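Local coordinates for protein bifunctional endo-1,4-beta-xylanase A (Neocallimastix patriciarum, PDB 2VG9) that catalyses, as a family 11 endo-1,4-beta-xylanase, the hydrolysis of internal beta-1,4 links in the xylan backbone, here studied as a loop-swap mutant, at residues G27-M32 with E43-V48; K65-Y70 with G189-V194; Y96-N101 with P147-G152; I115-D120 with K166-H171; V122-G127 with K138-D143. One frame throughout, in Å; residues are numbered along the deposited sequence.

Overall arrangement
The five contacts sample a single-chain beta jelly roll in which two curved sheets carry most of the residues. Contacts 1 and 2 lie on opposite sides of the molecule, their centres about 31 Å apart. Contact 1 closes first along the chain, on a hairpin of the six-stranded sheet; the loop closed by contact 2 then encloses the other three. Contacts 2 and 3 share the neighbouring strands 190-200 and 89-100 and touch directly, with centres about 13 Å apart. Contacts 4 and 5, their centres about 17 Å apart, meet where Ile115 packs on Val122 and Pro123. Contacts 3 and 4 alternate in sequence, so segments distant along the chain are interlocked within one domain.

Contact 1. Residues G27-M32 with E43-V48; sequences GGEGSM and EWNAAV
Glu43 OE1 receives two groups at once: the hydroxyl of Ser31, whose OG lies 2.6 Å from Glu43 OE1, and a water that also donates to Glu29 OE1. The serine uses the anti lone pair, on the side away from the other carboxylate oxygen. Both glutamates hold CG between backbone N and carbonyl carbon (chi1 85° in Glu29, 56° in Glu43) and then bend at chi2, which brings their carboxylates together, with Glu29 OE2 3.5 Å from Glu43 OE2. This closeness would probably raise the proton affinity of the pair, though the water donating to both carboxylates may ease the repulsion. Glu29 OE2 also accepts from Asn45 ND2 at 3.2 Å, amide and carboxylate nearly coplanar. All four side chains share one face of the antiparallel hairpin formed by strands 29-34 and 40-45. Replacing Glu43 by an alanine would probably leave the Ser31 hydroxyl without its carboxylate acceptor and the water held by Glu29 alone of the two glutamates. The opposite face carries Trp44, turned into the sandwich to stack on Phe53. Beneath, Asn45 N bonds to Glu29 O at 2.8 Å, and Ser31 N reaches Glu43 O at 3.0 Å.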
# COMPACT_ATOMS: atom_id res chain seq x y z
N GLY A 27 1.04 18.47 -4.92
CA GLY A 27 1.96 19.50 -4.48
C GLY A 27 3.43 19.16 -4.53
O GLY A 27 4.26 20.01 -4.20
N GLY A 28 3.76 17.92 -4.91
CA GLY A 28 5.14 17.51 -5.05
C GLY A 28 5.47 17.25 -6.52
O GLY A 28 4.73 17.68 -7.40
N GLU A 29 6.57 16.54 -6.76
CA GLU A 29 6.93 16.04 -8.08
C GLU A 29 7.58 14.68 -7.88
O GLU A 29 8.06 14.37 -6.77
CB GLU A 29 7.90 16.98 -8.87
CG GLU A 29 9.41 16.81 -8.56
CD GLU A 29 10.14 15.72 -9.41
OE1 GLU A 29 9.78 15.55 -10.61
OE2 GLU A 29 11.09 15.05 -8.87
N GLY A 30 7.61 13.89 -8.95
CA GLY A 30 8.18 12.56 -8.86
C GLY A 30 7.97 11.80 -10.16
O GLY A 30 7.39 12.33 -11.12
N SER A 31 8.46 10.57 -10.19
CA SER A 31 8.34 9.76 -11.36
C SER A 31 8.40 8.29 -10.98
O SER A 31 8.84 7.94 -9.89
CB SER A 31 9.43 10.12 -12.36
OG SER A 31 10.72 9.79 -11.88
N MET A 32 7.87 7.46 -11.87
CA MET A 32 7.98 6.02 -11.77
C MET A 32 8.54 5.55 -13.08
O MET A 32 8.10 5.98 -14.14
CB MET A 32 6.61 5.37 -11.53
CG MET A 32 6.66 3.82 -11.57
SD MET A 32 5.04 2.99 -11.42
CE MET A 32 4.08 4.42 -11.08
N GLU A 43 10.81 7.91 -7.51
CA GLU A 43 11.56 8.93 -6.85
C GLU A 43 10.62 10.10 -6.66
O GLU A 43 9.75 10.35 -7.50
CB GLU A 43 12.85 9.30 -7.64
CG GLU A 43 12.68 9.74 -9.12
CD GLU A 43 12.36 11.23 -9.29
OE1 GLU A 43 11.72 11.61 -10.32
OE2 GLU A 43 12.74 12.04 -8.41
N TRP A 44 10.72 10.77 -5.52
CA TRP A 44 9.82 11.86 -5.25
C TRP A 44 10.57 13.00 -4.59
O TRP A 44 11.53 12.79 -3.88
CB TRP A 44 8.60 11.40 -4.43
CG TRP A 44 8.85 10.87 -3.02
CD1 TRP A 44 8.71 11.57 -1.85
CD2 TRP A 44 9.25 9.55 -2.65
NE1 TRP A 44 9.00 10.76 -0.78
CE2 TRP A 44 9.36 9.52 -1.24
CE3 TRP A 44 9.57 8.39 -3.38
CZ2 TRP A 44 9.76 8.37 -0.53
CZ3 TRP A 44 9.97 7.23 -2.67
CH2 TRP A 44 10.07 7.25 -1.27
N ASN A 45 10.14 14.22 -4.88
CA ASN A 45 10.55 15.40 -4.11
C ASN A 45 9.26 16.05 -3.72
O ASN A 45 8.64 16.70 -4.57
CB ASN A 45 11.40 16.38 -4.94
CG ASN A 45 12.81 15.88 -5.19
OD1 ASN A 45 13.69 16.02 -4.32
ND2 ASN A 45 13.04 15.28 -6.36
N ALA A 46 8.83 15.84 -2.47
CA ALA A 46 7.62 16.47 -1.94
C ALA A 46 7.86 17.04 -0.54
O ALA A 46 6.94 17.10 0.28
CB ALA A 46 6.45 15.49 -1.94
N ALA A 47 9.10 17.44 -0.26
CA ALA A 47 9.47 18.03 1.04
C ALA A 47 9.04 19.50 1.09
O ALA A 47 9.85 20.44 1.18
CB ALA A 47 10.96 17.84 1.33
N VAL A 48 7.73 19.68 1.01
CA VAL A 48 7.05 20.97 1.07
C VAL A 48 5.78 20.80 1.91
O VAL A 48 5.26 19.67 2.04
CB VAL A 48 6.69 21.48 -0.36
CG1 VAL A 48 7.96 21.81 -1.19
CG2 VAL A 48 5.76 20.50 -1.12
O HOH W 1 11.30 13.72 -11.57

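Contact 2. Residues K65-Y70 with G189-V194; sequences KKATDY and GNLYEV
Two backbone hydrogen bonds flank the pair Lys66 and Asn190: Leu191 N donates to Lys65 O at 2.9 Å, and Ala67 N to Gly189 O at 3.0 Å. The result is an isolated beta bridge, by which the loop following strand 52-60 is fastened to the start of strand 190-200 in the jelly roll. Just beyond the bridge the loop coils into one helix-like turn, closed by Asp69 N on Lys66 O. Asn190 sets its side chain beside the bridge rather than into it. Its OD1 comes 3.1 Å from Lys65 C, but the angle to Lys66 N is too poor for a hydrogen bond. On the inner side Leu191 fills the angle between two loop residues, its CB 3.9 Å from Ala67 CB and equally near Tyr70 CE2. With CG anti to the backbone N (chi1 -175°), the leucine also brings CD2 alongside the tyrosine, the two side chains crossing at a slant. Phe178 of helix 174-182 packs against both Ala67 and Leu191, so the bridge borders the site where the helix rests on the sheets. The Tyr70 ring is covered on one face by the aliphatic part of Lys65, whose CE stands over the ring centre. One water joins the segments again, accepting from Lys65 N, donating to Leu191 O and lying 2.7 Å from Tyr70 OH.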
# COMPACT_ATOMS: atom_id res chain seq x y z
N LYS A 65 -14.53 -11.58 -4.80
CA LYS A 65 -14.84 -12.39 -3.67
C LYS A 65 -14.14 -11.93 -2.41
O LYS A 65 -13.14 -11.17 -2.47
CB LYS A 65 -14.60 -13.88 -3.96
CG LYS A 65 -13.17 -14.37 -4.05
CD LYS A 65 -13.18 -15.89 -4.18
CE LYS A 65 -11.82 -16.46 -4.49
NZ LYS A 65 -11.77 -17.96 -4.63
N LYS A 66 -14.71 -12.39 -1.29
CA LYS A 66 -14.25 -12.02 0.04
C LYS A 66 -12.74 -12.27 0.09
O LYS A 66 -12.28 -13.34 -0.32
CB LYS A 66 -14.98 -12.84 1.09
CG LYS A 66 -14.82 -12.38 2.54
CD LYS A 66 -15.59 -13.34 3.44
CE LYS A 66 -15.92 -12.69 4.74
NZ LYS A 66 -16.07 -13.69 5.83
N ALA A 67 -11.99 -11.29 0.58
CA ALA A 67 -10.53 -11.37 0.58
C ALA A 67 -10.01 -12.63 1.25
O ALA A 67 -8.97 -13.18 0.85
CB ALA A 67 -9.92 -10.11 1.22
N THR A 68 -10.75 -13.12 2.26
CA THR A 68 -10.28 -14.31 2.98
C THR A 68 -10.70 -15.64 2.32
O THR A 68 -10.26 -16.70 2.77
CB THR A 68 -10.77 -14.32 4.45
OG1 THR A 68 -12.16 -13.96 4.47
CG2 THR A 68 -9.98 -13.31 5.30
N ASP A 69 -11.56 -15.58 1.28
CA ASP A 69 -11.84 -16.78 0.45
C ASP A 69 -10.65 -17.27 -0.36
O ASP A 69 -10.58 -18.44 -0.70
CB ASP A 69 -12.96 -16.52 -0.55
CG ASP A 69 -14.29 -16.47 0.11
OD1 ASP A 69 -14.28 -16.58 1.37
OD2 ASP A 69 -15.28 -16.23 -0.60
N TYR A 70 -9.76 -16.38 -0.74
CA TYR A 70 -8.54 -16.84 -1.43
C TYR A 70 -7.71 -17.68 -0.46
O TYR A 70 -7.36 -17.22 0.66
CB TYR A 70 -7.76 -15.64 -1.94
CG TYR A 70 -8.49 -14.84 -2.97
CD1 TYR A 70 -8.36 -15.14 -4.34
CD2 TYR A 70 -9.32 -13.77 -2.60
CE1 TYR A 70 -9.04 -14.38 -5.31
CE2 TYR A 70 -10.02 -13.03 -3.56
CZ TYR A 70 -9.87 -13.34 -4.90
OH TYR A 70 -10.54 -12.60 -5.82
N GLY A 189 -14.52 -7.29 3.16
CA GLY A 189 -15.21 -7.23 1.88
C GLY A 189 -14.47 -7.93 0.75
O GLY A 189 -13.62 -8.78 1.00
N ASN A 190 -14.78 -7.57 -0.48
CA ASN A 190 -14.22 -8.29 -1.65
C ASN A 190 -12.84 -7.71 -2.00
O ASN A 190 -12.65 -6.51 -1.97
CB ASN A 190 -15.15 -8.16 -2.85
CG ASN A 190 -16.48 -8.90 -2.67
OD1 ASN A 190 -16.56 -9.95 -2.03
ND2 ASN A 190 -17.54 -8.34 -3.28
N LEU A 191 -11.90 -8.57 -2.36
CA LEU A 191 -10.54 -8.09 -2.61
C LEU A 191 -10.41 -7.26 -3.90
O LEU A 191 -10.60 -7.77 -5.00
CB LEU A 191 -9.55 -9.26 -2.58
CG LEU A 191 -8.06 -8.90 -2.69
CD1 LEU A 191 -7.59 -7.91 -1.53
CD2 LEU A 191 -7.30 -10.23 -2.67
N TYR A 192 -10.07 -5.99 -3.76
CA TYR A 192 -9.87 -5.10 -4.88
C TYR A 192 -8.52 -5.33 -5.58
O TYR A 192 -8.47 -5.47 -6.78
CB TYR A 192 -10.00 -3.65 -4.38
CG TYR A 192 -9.76 -2.57 -5.41
CD1 TYR A 192 -10.67 -2.38 -6.46
CD2 TYR A 192 -8.66 -1.71 -5.33
CE1 TYR A 192 -10.49 -1.39 -7.42
CE2 TYR A 192 -8.47 -0.68 -6.30
CZ TYR A 192 -9.40 -0.54 -7.34
OH TYR A 192 -9.28 0.43 -8.32
N GLU A 193 -7.42 -5.30 -4.81
CA GLU A 193 -6.05 -5.44 -5.35
C GLU A 193 -5.08 -5.75 -4.21
O GLU A 193 -5.43 -5.60 -3.03
CB GLU A 193 -5.58 -4.13 -5.97
CG GLU A 193 -5.29 -3.07 -4.87
CD GLU A 193 -4.97 -1.70 -5.42
OE1 GLU A 193 -4.33 -1.60 -6.49
OE2 GLU A 193 -5.37 -0.71 -4.78
N VAL A 194 -3.88 -6.18 -4.58
CA VAL A 194 -2.77 -6.38 -3.65
C VAL A 194 -1.59 -5.74 -4.35
O VAL A 194 -1.15 -6.17 -5.44
CB VAL A 194 -2.49 -7.88 -3.33
CG1 VAL A 194 -1.25 -8.03 -2.42
CG2 VAL A 194 -3.71 -8.56 -2.65
O HOH W 2 -11.91 -10.28 -5.40

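Contact 3. Residues Y96-N101 with P147-G152; sequences YGWFQN and PTINGG
The two segments share no backbone bond: the parts that touch, 98-101 and 147-150, run 56° apart, and even their nearest CA atoms, those of Trp98 and Ile149, are 8.1 Å distant. Side chains bridge the interval. Ile149 lays its CG2 methyl over one face of the Trp98 indole, 3.5 Å from the centroid of the five-membered ring and 13° off the normal, a CH-pi contact. Farther along, Thr148 OG1 approaches Trp98 CH2 obliquely, and this hydroxyl is buried with no polar partner. Trp98 NE1 donates to Tyr96 OH at 3.0 Å, the hydroxyl tilted out of the indole plane; that OH is also bonded to Glu111. Replacing Trp98 by an alanine would probably leave Ile149 CG2 without the flat surface it rests on and Tyr96 OH without its donor. At the other end two amides meet edge to edge. Gln100 NE2 donates to Asn150 OD1 at 2.8 Å and Asn150 ND2 to Gln100 OE1 at 3.0 Å, each on an in-plane lone pair, with the amide planes only 3° apart. Gln100 reaches the site by bending at chi2, while Ile149 CD1 lies 3.5 Å from Gln100 NE2. Thr148 to Gly151 forms a type I turn, and this Pro-Thr-Ile region probably corresponds to the tip of the thumb, which in family 11 xylanases closes over the substrate cleft.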
# COMPACT_ATOMS: atom_id res chain seq x y z
N TYR A 96 -0.42 -2.85 -0.10
CA TYR A 96 -1.54 -1.92 -0.11
C TYR A 96 -2.73 -2.42 -0.95
O TYR A 96 -2.53 -3.11 -1.93
CB TYR A 96 -1.06 -0.59 -0.68
CG TYR A 96 -2.14 0.44 -0.87
CD1 TYR A 96 -2.46 1.35 0.15
CD2 TYR A 96 -2.82 0.53 -2.07
CE1 TYR A 96 -3.44 2.31 -0.03
CE2 TYR A 96 -3.83 1.49 -2.27
CZ TYR A 96 -4.14 2.37 -1.25
OH TYR A 96 -5.13 3.33 -1.46
N GLY A 97 -3.95 -2.07 -0.55
CA GLY A 97 -5.10 -2.38 -1.39
C GLY A 97 -6.39 -1.99 -0.68
O GLY A 97 -6.36 -1.27 0.33
N TRP A 98 -7.52 -2.45 -1.25
CA TRP A 98 -8.85 -2.23 -0.63
C TRP A 98 -9.67 -3.50 -0.51
O TRP A 98 -9.49 -4.44 -1.31
CB TRP A 98 -9.66 -1.20 -1.44
CG TRP A 98 -9.06 0.20 -1.48
CD1 TRP A 98 -7.95 0.60 -2.18
CD2 TRP A 98 -9.56 1.36 -0.81
NE1 TRP A 98 -7.74 1.94 -1.98
CE2 TRP A 98 -8.70 2.43 -1.14
CE3 TRP A 98 -10.65 1.61 0.03
CZ2 TRP A 98 -8.89 3.74 -0.64
CZ3 TRP A 98 -10.84 2.87 0.52
CH2 TRP A 98 -9.96 3.94 0.17
N PHE A 99 -10.58 -3.54 0.48
CA PHE A 99 -11.70 -4.50 0.46
C PHE A 99 -12.95 -3.69 0.09
O PHE A 99 -13.35 -2.76 0.81
CB PHE A 99 -11.95 -5.22 1.81
CG PHE A 99 -10.73 -5.87 2.42
CD1 PHE A 99 -9.72 -6.45 1.62
CD2 PHE A 99 -10.59 -5.93 3.82
CE1 PHE A 99 -8.60 -7.06 2.21
CE2 PHE A 99 -9.48 -6.54 4.40
CZ PHE A 99 -8.47 -7.11 3.58
N GLN A 100 -13.52 -4.03 -1.06
CA GLN A 100 -14.67 -3.34 -1.62
C GLN A 100 -15.92 -3.88 -0.92
O GLN A 100 -16.06 -5.10 -0.73
CB GLN A 100 -14.75 -3.59 -3.13
CG GLN A 100 -15.97 -2.95 -3.88
CD GLN A 100 -16.00 -1.41 -3.83
OE1 GLN A 100 -16.56 -0.82 -2.91
NE2 GLN A 100 -15.44 -0.77 -4.85
N ASN A 101 -16.80 -2.98 -0.54
CA ASN A 101 -18.06 -3.38 0.09
C ASN A 101 -19.29 -3.07 -0.77
O ASN A 101 -20.42 -3.18 -0.29
CB ASN A 101 -18.19 -2.73 1.48
CG ASN A 101 -18.50 -1.26 1.41
OD1 ASN A 101 -18.21 -0.60 0.41
ND2 ASN A 101 -19.10 -0.73 2.47
N PRO A 147 -11.25 10.79 0.23
CA PRO A 147 -11.54 10.18 -1.06
C PRO A 147 -11.20 8.68 -1.06
O PRO A 147 -10.31 8.24 -0.35
CB PRO A 147 -10.63 10.95 -2.04
CG PRO A 147 -9.53 11.50 -1.18
CD PRO A 147 -10.21 11.84 0.12
N THR A 148 -11.90 7.94 -1.91
CA THR A 148 -12.03 6.50 -1.82
C THR A 148 -11.96 5.95 -3.25
O THR A 148 -12.05 6.72 -4.22
CB THR A 148 -13.39 6.25 -1.09
OG1 THR A 148 -13.18 5.82 0.27
CG2 THR A 148 -14.31 5.35 -1.82
N ILE A 149 -11.79 4.63 -3.41
CA ILE A 149 -11.84 4.01 -4.75
C ILE A 149 -13.21 4.19 -5.44
O ILE A 149 -13.33 3.99 -6.65
CB ILE A 149 -11.49 2.47 -4.71
CG1 ILE A 149 -12.30 1.76 -3.61
CG2 ILE A 149 -9.95 2.28 -4.65
CD1 ILE A 149 -12.32 0.23 -3.70
N ASN A 150 -14.21 4.56 -4.65
CA ASN A 150 -15.60 4.72 -5.08
C ASN A 150 -16.02 6.16 -5.41
O ASN A 150 -17.13 6.39 -5.92
CB ASN A 150 -16.53 4.16 -4.00
CG ASN A 150 -16.53 2.65 -3.95
OD1 ASN A 150 -16.04 2.00 -4.87
ND2 ASN A 150 -17.06 2.09 -2.88
N GLY A 151 -15.17 7.13 -5.11
CA GLY A 151 -15.52 8.55 -5.31
C GLY A 151 -15.06 9.46 -4.19
O GLY A 151 -14.00 9.24 -3.58
N GLY A 152 -15.87 10.48 -3.90
CA GLY A 152 -15.46 11.56 -3.00
C GLY A 152 -15.51 11.23 -1.52
O GLY A 152 -16.11 10.23 -1.11

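Contact 4. Residues I115-D120 with K166-H171; sequences IEDWVD and KRTSGH. With CD (cadmium ion), chain B.
Lys166 lies across the Trp118 indole with its ammonium over the six-membered ring, NZ 3.5 Å from the centroid and 1° off the normal, a cation-pi contact. CE stands over the five-membered ring, and NZ also donates to Trp118 O at 2.9 Å, so the lysine's tip is fixed by ring and carbonyl together. The chain is extended beyond CG, passing Asp117 at about a right angle. A salt bridge lies further in, where Glu116 is buried. Glu116 OE1 is gripped side-on by Arg167, from NE at 2.8 Å and from NH2 at 3.0 Å, and accepts from Tyr77 OH as well, while Tyr137 bonds its other oxygen. Arg167 NH2 continues to His171 O, which helps fix the rotation of the guanidinium, one face of which lies against Gly170 CA. Asp120 binds a cadmium ion through both oxygens, with OD1 at 2.3 Å. Glu116 and Asp117 stand opposite the single Leu93 of strand 89-100, the classic beta bulge, at the corner between strands 110-115 and 117-119.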
# COMPACT_ATOMS: atom_id res chain seq x y z
N ILE A 115 2.74 -2.68 6.51
CA ILE A 115 3.87 -1.76 6.40
C ILE A 115 5.16 -2.45 6.81
O ILE A 115 5.33 -2.83 7.97
CB ILE A 115 3.66 -0.46 7.22
CG1 ILE A 115 2.30 0.16 6.88
CG2 ILE A 115 4.82 0.51 7.02
CD1 ILE A 115 1.97 1.47 7.63
N GLU A 116 6.05 -2.58 5.82
CA GLU A 116 7.33 -3.26 5.95
C GLU A 116 8.47 -2.36 6.41
O GLU A 116 9.39 -2.81 7.10
CB GLU A 116 7.69 -3.89 4.60
CG GLU A 116 6.70 -4.95 4.19
CD GLU A 116 6.89 -6.24 5.02
OE1 GLU A 116 7.83 -7.02 4.73
OE2 GLU A 116 6.10 -6.45 5.97
N ASP A 117 8.39 -1.09 6.04
CA ASP A 117 9.42 -0.12 6.36
C ASP A 117 8.76 1.26 6.25
O ASP A 117 7.71 1.42 5.57
CB ASP A 117 10.62 -0.24 5.38
CG ASP A 117 11.93 0.37 5.93
OD1 ASP A 117 11.95 0.97 7.01
OD2 ASP A 117 12.96 0.26 5.25
N TRP A 118 9.30 2.20 7.03
CA TRP A 118 8.78 3.56 7.10
C TRP A 118 9.90 4.46 7.63
O TRP A 118 10.85 3.99 8.28
CB TRP A 118 7.56 3.70 8.02
CG TRP A 118 7.77 3.15 9.42
CD1 TRP A 118 7.53 1.86 9.84
CD2 TRP A 118 8.32 3.85 10.56
NE1 TRP A 118 7.87 1.73 11.18
CE2 TRP A 118 8.35 2.94 11.64
CE3 TRP A 118 8.77 5.17 10.77
CZ2 TRP A 118 8.83 3.30 12.93
CZ3 TRP A 118 9.26 5.54 12.06
CH2 TRP A 118 9.29 4.59 13.11
N VAL A 119 9.76 5.75 7.40
CA VAL A 119 10.74 6.70 7.90
C VAL A 119 10.03 7.84 8.63
O VAL A 119 9.03 8.37 8.13
CB VAL A 119 11.67 7.23 6.80
CG1 VAL A 119 12.68 8.28 7.38
CG2 VAL A 119 12.42 6.04 6.11
N ASP A 120 10.54 8.13 9.85
CA ASP A 120 10.14 9.26 10.73
C ASP A 120 8.80 9.11 11.43
O ASP A 120 8.63 9.55 12.56
CB ASP A 120 10.16 10.61 9.98
CG ASP A 120 11.55 11.07 9.63
OD1 ASP A 120 12.52 10.70 10.30
OD2 ASP A 120 11.69 11.81 8.65
N LYS A 166 11.92 -3.33 10.74
CA LYS A 166 11.87 -2.81 9.38
C LYS A 166 12.72 -3.62 8.40
O LYS A 166 13.85 -4.03 8.71
CB LYS A 166 12.36 -1.38 9.35
CG LYS A 166 11.42 -0.37 9.97
CD LYS A 166 12.20 0.94 10.20
CE LYS A 166 11.32 1.99 10.91
NZ LYS A 166 11.99 3.33 10.88
N ARG A 167 12.21 -3.81 7.19
CA ARG A 167 13.02 -4.44 6.18
C ARG A 167 12.61 -3.96 4.78
O ARG A 167 11.59 -3.29 4.64
CB ARG A 167 12.88 -5.96 6.30
CG ARG A 167 11.50 -6.46 5.97
CD ARG A 167 11.44 -7.98 5.95
NE ARG A 167 10.08 -8.41 5.58
CZ ARG A 167 9.74 -9.67 5.31
NH1 ARG A 167 10.66 -10.65 5.41
NH2 ARG A 167 8.48 -9.95 4.98
N THR A 168 13.41 -4.28 3.77
CA THR A 168 13.09 -3.85 2.39
C THR A 168 13.15 -5.01 1.41
O THR A 168 13.18 -4.79 0.20
CB THR A 168 14.00 -2.72 1.88
OG1 THR A 168 15.34 -3.20 1.81
CG2 THR A 168 13.96 -1.48 2.78
N SER A 169 13.12 -6.24 1.93
CA SER A 169 12.91 -7.42 1.07
C SER A 169 12.36 -8.60 1.85
O SER A 169 12.60 -8.71 3.07
CB SER A 169 14.20 -7.83 0.33
OG SER A 169 15.16 -8.29 1.25
N GLY A 170 11.65 -9.49 1.16
CA GLY A 170 11.25 -10.71 1.80
C GLY A 170 9.94 -11.26 1.29
O GLY A 170 9.41 -10.76 0.31
N HIS A 171 9.45 -12.30 1.95
CA HIS A 171 8.17 -12.93 1.62
C HIS A 171 7.08 -12.45 2.57
O HIS A 171 7.30 -12.38 3.78
CB HIS A 171 8.29 -14.44 1.77
CG HIS A 171 6.98 -15.13 1.57
ND1 HIS A 171 6.14 -15.44 2.61
CD2 HIS A 171 6.34 -15.49 0.43
CE1 HIS A 171 5.04 -16.01 2.13
NE2 HIS A 171 5.14 -16.04 0.81
CD CD B . 14.13 11.75 9.07
O HOH W 3 14.60 11.78 6.67

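Contact 5. Residues V122-G127 with K138-D143; sequences VPDAQG and KIFQMD
Phe140 presents one ring face to the loop passing over it: Ala125 N stands 3.9 Å above the ring centre, and the Asp124 carbonyl carbon lies over the rim. Ala125 CB touches Phe140 CD1, and Pro123 O comes obliquely to within 3.2 Å of Phe140 CZ. Next along the strand on the same side is Lys138, which crosses Asp124 at about a right angle. Its chain is fully stretched, with CG anti to the backbone N (chi1 180°), and this reach carries NZ to 2.7 Å from Asp124 OD1 in a salt bridge met on the syn side of the carboxylate. Farther on, Gly127 CA packs 3.1 Å from Ile139 O, close enough that a CB would collide with that oxygen. The segment 122-127 joins strand 117-119 to strand 128-132 and probably corresponds to the cord of family 11 xylanases, here draped over strand 135-145. The Phe160 ring meets that of Phe140 and also touches Pro123, continuing the apolar layer. The chemistry is therefore divided: Ala125 N, buried without a hydrogen-bonding partner, has an aromatic face beneath it, whereas the charge of Lys138 is met by Asp124 at the exposed border.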
# COMPACT_ATOMS: atom_id res chain seq x y z
N VAL A 122 4.91 6.59 11.39
CA VAL A 122 4.02 5.54 10.86
C VAL A 122 2.74 5.67 11.70
O VAL A 122 2.82 6.14 12.84
CB VAL A 122 4.69 4.14 11.01
CG1 VAL A 122 4.85 3.74 12.50
CG2 VAL A 122 3.95 3.04 10.25
N PRO A 123 1.55 5.38 11.09
CA PRO A 123 0.32 5.26 11.84
C PRO A 123 0.41 4.29 13.02
O PRO A 123 1.15 3.30 12.97
CB PRO A 123 -0.69 4.73 10.80
CG PRO A 123 -0.17 5.19 9.51
CD PRO A 123 1.33 5.20 9.63
N ASP A 124 -0.36 4.61 14.07
CA ASP A 124 -0.37 3.81 15.28
C ASP A 124 -1.69 4.04 16.04
O ASP A 124 -2.35 5.08 15.90
CB ASP A 124 0.85 4.16 16.14
CG ASP A 124 1.10 3.16 17.24
OD1 ASP A 124 0.83 1.94 17.07
OD2 ASP A 124 1.62 3.60 18.29
N ALA A 125 -2.09 3.02 16.79
CA ALA A 125 -3.24 3.10 17.66
C ALA A 125 -3.11 1.90 18.59
O ALA A 125 -2.29 1.00 18.35
CB ALA A 125 -4.57 3.05 16.84
N GLN A 126 -3.89 1.89 19.67
CA GLN A 126 -4.04 0.69 20.48
C GLN A 126 -4.25 -0.55 19.57
O GLN A 126 -5.14 -0.56 18.70
CB GLN A 126 -5.23 0.86 21.42
CG GLN A 126 -5.04 0.23 22.78
CD GLN A 126 -4.60 1.24 23.85
OE1 GLN A 126 -3.40 1.41 24.14
NE2 GLN A 126 -5.59 1.91 24.46
N GLY A 127 -3.44 -1.58 19.75
CA GLY A 127 -3.48 -2.69 18.84
C GLY A 127 -3.00 -3.94 19.49
O GLY A 127 -2.88 -3.98 20.71
N LYS A 138 2.22 -5.44 14.54
CA LYS A 138 1.16 -4.87 15.34
C LYS A 138 -0.02 -4.62 14.42
O LYS A 138 0.12 -3.94 13.38
CB LYS A 138 1.63 -3.55 15.90
CG LYS A 138 0.59 -2.85 16.76
CD LYS A 138 1.12 -1.57 17.37
CE LYS A 138 0.04 -0.97 18.28
NZ LYS A 138 0.60 0.12 19.10
N ILE A 139 -1.18 -5.13 14.81
CA ILE A 139 -2.38 -4.90 14.05
C ILE A 139 -3.36 -3.95 14.77
O ILE A 139 -3.52 -3.98 16.02
CB ILE A 139 -3.04 -6.23 13.63
CG1 ILE A 139 -3.59 -7.00 14.85
CG2 ILE A 139 -2.05 -7.09 12.78
CD1 ILE A 139 -4.48 -8.24 14.52
N PHE A 140 -3.99 -3.09 13.98
CA PHE A 140 -4.98 -2.18 14.51
C PHE A 140 -5.80 -1.67 13.35
O PHE A 140 -5.38 -1.76 12.17
CB PHE A 140 -4.33 -1.00 15.29
CG PHE A 140 -3.26 -0.25 14.52
CD1 PHE A 140 -3.59 0.87 13.75
CD2 PHE A 140 -1.93 -0.68 14.55
CE1 PHE A 140 -2.62 1.57 13.02
CE2 PHE A 140 -0.93 0.02 13.80
CZ PHE A 140 -1.27 1.14 13.04
N GLN A 141 -6.97 -1.12 13.68
CA GLN A 141 -7.81 -0.48 12.68
C GLN A 141 -8.15 0.92 13.13
O GLN A 141 -8.03 1.24 14.32
CB GLN A 141 -9.06 -1.32 12.33
CG GLN A 141 -9.92 -1.76 13.52
CD GLN A 141 -10.95 -0.73 13.90
OE1 GLN A 141 -11.49 -0.05 13.05
NE2 GLN A 141 -11.21 -0.59 15.21
N MET A 142 -8.53 1.78 12.19
CA MET A 142 -8.93 3.15 12.52
C MET A 142 -9.85 3.74 11.47
O MET A 142 -9.85 3.29 10.34
CB MET A 142 -7.71 4.05 12.81
CG MET A 142 -6.84 4.51 11.64
SD MET A 142 -5.21 5.10 12.25
CE MET A 142 -5.73 6.21 13.56
N ASP A 143 -10.67 4.70 11.88
CA ASP A 143 -11.49 5.46 10.96
C ASP A 143 -10.61 6.41 10.14
O ASP A 143 -9.53 6.85 10.59
CB ASP A 143 -12.57 6.27 11.70
CG ASP A 143 -13.65 5.40 12.36
OD1 ASP A 143 -13.78 4.21 12.04
OD2 ASP A 143 -14.40 5.94 13.21
O HOH W 4 -7.48 -1.98 16.66
O HOH W 5 -1.23 -0.99 21.78